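Local coordinates for protein glucanase (Clostridium thermocellum, PDB 5GXX) that probably hydrolyses internal beta-1,4 linkages of cellulose as a family 9 endoglucanase of the cellulosome, with a cellulose-binding domain joined to the catalytic one, at residues D345-V350 and G354-Q359; D570-G575 and K584-F589. The protein carries 1 engineered substitution. All blocks are in the same frame, centred on the assembly; numbering follows the deposited sequence.

Interaction 1: D345-V350 and G354-Q359; sequences DNRSYV and GNNPPQ
Asn355 reaches back over the turn to Asn346 and ties the outer end of this irregular loop: its amide ND2 donates to Asn346 O at 2.8 Å, nearly straight at 173°. The carbonyl oxygen lies in the plane of the amide, whereas the donor stands above the plane of the carbonyl, away from its lone pairs. The anti first torsion of Asn355 carries the amide to that oxygen. Its backbone does the next job, since Asn355 O accepts from Ser348 N at 2.9 Å, in the carbonyl plane, and also takes a CH...O contact from Arg347 CA. A water bridges the neighbouring residues, donating to Asp345 O and accepting from Asn356 ND2. Arg347, bent at chi2 and chi3, curls beside its own segment, and its NE donates to Ser348 O at 3.0 Å. NH2 of the same guanidinium makes a weak hydrogen bond to Asn356 O, only 119° at the hydrogen. The Asn356 amide stacks over one guanidinium face, the two planes 26° apart. Ser348 O is further lined by Pro357 CA, a CH...O contact of 3.5 Å, and by Pro358 CD at 3.3 Å. Pro357 CB meets Val350 O; neither proline has an N-H to donate to these carbonyls. Inside the bend, Ser348 OG accepts from Val350 N at 2.9 Å, an ST turn. Asn343 ND2 satisfies Arg347 O, and Gln359 N donates to Asp400. The whole loop runs between helix 322-340 and helix 364-367 of the family 9 domain; Tyr349 and Val350 pack on the C-terminal end of helix 322-340 through Tyr338 and Leu340, while Tyr398 lies against Arg347, Tyr349 and Pro358.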
# COMPACT_ATOMS: atom_id res chain seq x y z
N ASP A 345 12.29 17.28 -44.15
CA ASP A 345 13.30 17.08 -43.10
C ASP A 345 14.52 16.28 -43.56
O ASP A 345 15.47 16.06 -42.79
CB ASP A 345 12.67 16.47 -41.85
CG ASP A 345 11.83 17.46 -41.08
OD1 ASP A 345 12.25 18.64 -40.99
OD2 ASP A 345 10.77 17.07 -40.54
N ASN A 346 14.49 15.87 -44.83
CA ASN A 346 15.54 15.06 -45.42
C ASN A 346 15.84 13.79 -44.61
O ASN A 346 16.98 13.35 -44.51
CB ASN A 346 16.82 15.87 -45.59
CG ASN A 346 17.37 15.76 -46.99
OD1 ASN A 346 18.01 14.77 -47.34
ND2 ASN A 346 17.06 16.75 -47.82
N ARG A 347 14.79 13.19 -44.06
CA ARG A 347 15.00 12.13 -43.07
C ARG A 347 14.26 10.86 -43.41
O ARG A 347 13.15 10.90 -43.92
CB ARG A 347 14.67 12.58 -41.65
CG ARG A 347 13.24 12.95 -41.35
CD ARG A 347 12.42 11.77 -40.80
NE ARG A 347 13.05 11.21 -39.59
CZ ARG A 347 13.05 11.79 -38.40
NH1 ARG A 347 12.42 12.94 -38.18
NH2 ARG A 347 13.68 11.20 -37.39
N SER A 348 14.90 9.73 -43.14
CA SER A 348 14.25 8.45 -43.29
C SER A 348 13.15 8.26 -42.25
O SER A 348 13.30 8.68 -41.11
CB SER A 348 15.31 7.36 -43.13
OG SER A 348 14.68 6.10 -43.06
N TYR A 349 12.06 7.64 -42.71
CA TYR A 349 10.97 7.14 -41.87
C TYR A 349 11.03 5.63 -41.66
O TYR A 349 10.05 5.02 -41.21
CB TYR A 349 9.63 7.56 -42.48
CG TYR A 349 9.35 9.04 -42.23
CD1 TYR A 349 8.96 9.47 -40.98
CD2 TYR A 349 9.50 10.00 -43.24
CE1 TYR A 349 8.71 10.81 -40.71
CE2 TYR A 349 9.25 11.37 -42.98
CZ TYR A 349 8.85 11.76 -41.70
OH TYR A 349 8.60 13.08 -41.39
N VAL A 350 12.20 5.05 -41.94
CA VAL A 350 12.44 3.62 -41.79
C VAL A 350 13.48 3.46 -40.68
O VAL A 350 14.62 3.93 -40.81
CB VAL A 350 12.93 2.96 -43.11
CG1 VAL A 350 13.27 1.48 -42.90
CG2 VAL A 350 11.92 3.16 -44.25
N GLY A 354 19.16 4.93 -43.37
CA GLY A 354 19.23 6.26 -43.96
C GLY A 354 19.56 7.37 -42.99
O GLY A 354 20.15 7.14 -41.93
N ASN A 355 19.21 8.59 -43.38
CA ASN A 355 19.59 9.76 -42.60
C ASN A 355 18.59 10.06 -41.49
O ASN A 355 17.40 10.20 -41.75
CB ASN A 355 19.70 10.99 -43.52
CG ASN A 355 20.05 12.24 -42.75
OD1 ASN A 355 21.04 12.24 -42.03
ND2 ASN A 355 19.23 13.28 -42.86
N ASN A 356 19.05 10.17 -40.25
CA ASN A 356 18.17 10.54 -39.15
C ASN A 356 16.88 9.70 -39.06
O ASN A 356 15.78 10.25 -38.99
CB ASN A 356 17.81 12.03 -39.22
CG ASN A 356 17.14 12.54 -37.96
OD1 ASN A 356 17.27 11.95 -36.89
ND2 ASN A 356 16.43 13.66 -38.07
N PRO A 357 17.01 8.36 -39.01
CA PRO A 357 15.81 7.51 -38.90
C PRO A 357 15.11 7.68 -37.55
O PRO A 357 15.72 8.19 -36.61
CB PRO A 357 16.37 6.09 -39.04
CG PRO A 357 17.80 6.22 -38.59
CD PRO A 357 18.24 7.56 -39.11
N PRO A 358 13.82 7.29 -37.44
CA PRO A 358 13.18 7.25 -36.13
C PRO A 358 13.96 6.30 -35.21
O PRO A 358 14.44 5.25 -35.66
CB PRO A 358 11.78 6.67 -36.44
CG PRO A 358 11.60 6.95 -37.91
CD PRO A 358 12.96 6.68 -38.47
N GLN A 359 14.08 6.70 -33.95
CA GLN A 359 14.70 5.82 -32.95
C GLN A 359 13.77 5.40 -31.83
O GLN A 359 14.18 4.60 -30.99
CB GLN A 359 15.95 6.48 -32.37
CG GLN A 359 17.05 6.67 -33.41
CD GLN A 359 18.29 7.33 -32.83
OE1 GLN A 359 18.57 8.49 -33.15
NE2 GLN A 359 19.02 6.62 -31.98
O HOH W 1 16.35 15.61 -40.29

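Interaction 2: D570-G575 and K584-F589; sequences DFSYQG and KYMPVF. With CA (calcium ion), chain D.
Tyr585 turns the edge of its ring into the face of Phe571, a T-shaped pair with centroids 5.3 Å apart and planes at 86°. Phe571 CZ and Tyr585 CD1 make the closest ring contact, at 3.6 Å. With CG anti to its backbone N (chi1 178°), the Phe571 side chain swings across to the other segment, and its rim also meets the backbone there: CE1 lies 3.4 Å from Tyr585 O, near the plane of the phenyl ring. The Tyr585 ring is itself held between two side chains. Lys584 CG sits over the centre of one face, and over the opposite face the Gln574 chain crosses the ring direction at about a right angle, its CB 4.3 Å from the ring centroid in a CH-pi contact. Beside the aromatic pair, Ser572 OG donates to Tyr585 O at 2.7 Å, tilted 29° from the carbonyl plane. Ser572 CB rests against Met586 CG, where the buried methionine turns in toward Ala451 and Ala465 of the neighbouring strands. All this lies in the C-terminal beta-sheet region, probably the cellulose-binding part, beside its calcium site: Asp570 OD1 binds the ion at 2.3 Å, with Asp488, Glu491, Asp566, Asn569 and a water that donates to Asp570 OD2. The chemistry is thus mixed: a hydroxyl bond grips the Tyr585 carbonyl, while ring edge, ring face and aliphatic carbon settle the side chains. Ser572 OG also bonds to Tyr486 N, so one buried hydroxyl links the calcium-bearing turn both to strand 481-488 and to the chain leading into strand 588-590.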
# COMPACT_ATOMS: atom_id res chain seq x y z
N ASP A 570 35.19 -6.11 4.32
CA ASP A 570 34.32 -7.12 3.71
C ASP A 570 34.18 -6.85 2.22
O ASP A 570 33.88 -5.72 1.82
CB ASP A 570 32.94 -7.10 4.38
CG ASP A 570 32.99 -7.53 5.83
OD1 ASP A 570 34.08 -7.90 6.37
OD2 ASP A 570 31.91 -7.49 6.46
N PHE A 571 34.43 -7.88 1.42
CA PHE A 571 34.43 -7.77 -0.05
C PHE A 571 33.14 -7.16 -0.59
O PHE A 571 33.16 -6.28 -1.45
CB PHE A 571 34.69 -9.14 -0.68
CG PHE A 571 34.66 -9.14 -2.20
CD1 PHE A 571 33.47 -9.35 -2.89
CD2 PHE A 571 35.83 -8.96 -2.93
CE1 PHE A 571 33.45 -9.37 -4.28
CE2 PHE A 571 35.82 -8.97 -4.31
CZ PHE A 571 34.63 -9.17 -4.99
N SER A 572 31.99 -7.58 -0.06
CA SER A 572 30.73 -7.09 -0.60
C SER A 572 30.24 -5.75 -0.06
O SER A 572 29.27 -5.20 -0.57
CB SER A 572 29.66 -8.17 -0.44
OG SER A 572 30.04 -9.30 -1.19
N TYR A 573 30.92 -5.22 0.96
CA TYR A 573 30.62 -3.89 1.47
C TYR A 573 31.24 -2.77 0.64
O TYR A 573 30.84 -1.60 0.77
CB TYR A 573 31.16 -3.79 2.90
CG TYR A 573 30.43 -2.84 3.83
CD1 TYR A 573 29.11 -3.08 4.21
CD2 TYR A 573 31.07 -1.72 4.36
CE1 TYR A 573 28.46 -2.23 5.11
CE2 TYR A 573 30.43 -0.87 5.24
CZ TYR A 573 29.13 -1.13 5.62
OH TYR A 573 28.49 -0.28 6.50
N GLN A 574 32.20 -3.11 -0.21
CA GLN A 574 32.97 -2.09 -0.93
C GLN A 574 32.07 -1.18 -1.73
O GLN A 574 31.25 -1.66 -2.52
CB GLN A 574 33.96 -2.73 -1.90
CG GLN A 574 34.95 -3.68 -1.30
CD GLN A 574 35.85 -4.28 -2.37
OE1 GLN A 574 35.71 -5.45 -2.73
NE2 GLN A 574 36.76 -3.47 -2.90
N GLY A 575 32.23 0.13 -1.54
CA GLY A 575 31.52 1.12 -2.34
C GLY A 575 30.06 1.35 -1.98
O GLY A 575 29.44 2.26 -2.53
N LYS A 584 28.95 -4.63 -8.26
CA LYS A 584 29.55 -5.81 -8.87
C LYS A 584 30.11 -6.77 -7.83
O LYS A 584 30.47 -7.89 -8.16
CB LYS A 584 30.63 -5.39 -9.87
CG LYS A 584 31.88 -4.83 -9.22
CD LYS A 584 32.72 -4.11 -10.26
CE LYS A 584 34.17 -4.11 -9.87
NZ LYS A 584 34.99 -3.91 -11.10
N TYR A 585 30.12 -6.34 -6.56
CA TYR A 585 30.70 -7.14 -5.48
C TYR A 585 29.74 -8.09 -4.74
O TYR A 585 30.15 -8.77 -3.79
CB TYR A 585 31.45 -6.23 -4.51
CG TYR A 585 32.44 -5.31 -5.17
CD1 TYR A 585 33.65 -5.80 -5.66
CD2 TYR A 585 32.19 -3.95 -5.28
CE1 TYR A 585 34.58 -4.96 -6.26
CE2 TYR A 585 33.11 -3.10 -5.87
CZ TYR A 585 34.30 -3.61 -6.36
OH TYR A 585 35.21 -2.77 -6.95
N MET A 586 28.49 -8.12 -5.18
CA MET A 586 27.53 -9.15 -4.76
C MET A 586 27.13 -9.93 -6.02
O MET A 586 26.07 -9.71 -6.61
CB MET A 586 26.32 -8.54 -4.04
CG MET A 586 26.69 -7.79 -2.74
SD MET A 586 25.33 -6.93 -1.90
CE MET A 586 24.18 -8.29 -1.67
N PRO A 587 28.01 -10.85 -6.43
CA PRO A 587 27.82 -11.50 -7.73
C PRO A 587 26.56 -12.35 -7.80
O PRO A 587 26.12 -12.92 -6.80
CB PRO A 587 29.08 -12.36 -7.87
CG PRO A 587 29.50 -12.65 -6.46
CD PRO A 587 29.20 -11.37 -5.73
N VAL A 588 25.98 -12.39 -9.00
CA VAL A 588 24.77 -13.14 -9.28
C VAL A 588 25.13 -14.40 -10.04
O VAL A 588 26.02 -14.36 -10.91
CB VAL A 588 23.82 -12.28 -10.13
CG1 VAL A 588 22.55 -13.06 -10.49
CG2 VAL A 588 23.47 -10.96 -9.41
N PHE A 589 24.43 -15.48 -9.71
CA PHE A 589 24.62 -16.82 -10.28
C PHE A 589 23.31 -17.40 -10.84
O PHE A 589 22.22 -17.20 -10.28
CB PHE A 589 25.20 -17.78 -9.23
CG PHE A 589 26.51 -17.33 -8.65
CD1 PHE A 589 26.57 -16.38 -7.64
CD2 PHE A 589 27.70 -17.90 -9.12
CE1 PHE A 589 27.79 -15.97 -7.13
CE2 PHE A 589 28.92 -17.50 -8.60
CZ PHE A 589 28.97 -16.54 -7.60
CA CA D . 34.99 -7.83 8.51
O HOH W 2 32.71 -8.37 8.95

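Interaction 1 comes first along the chain and closes before interaction 2 opens. Their centres lie 43 Å apart and their nearest atoms about 28 Å, without touching. They share no helix, strand or sheet: 345-350 with 354-359 belongs to a loop of the largely helical family 9 domain, between helices 322-340 and 364-367, whereas 570-575 with 584-589 belongs to the C-terminal beta-sheet region, beside strands 481-488 and 588-590 and one of the calcium sites. Each contact joins segments close in sequence, so each shapes its own part of a two-part, elongated molecule, consistent with catalytic and cellulose-binding portions that are structurally distinct.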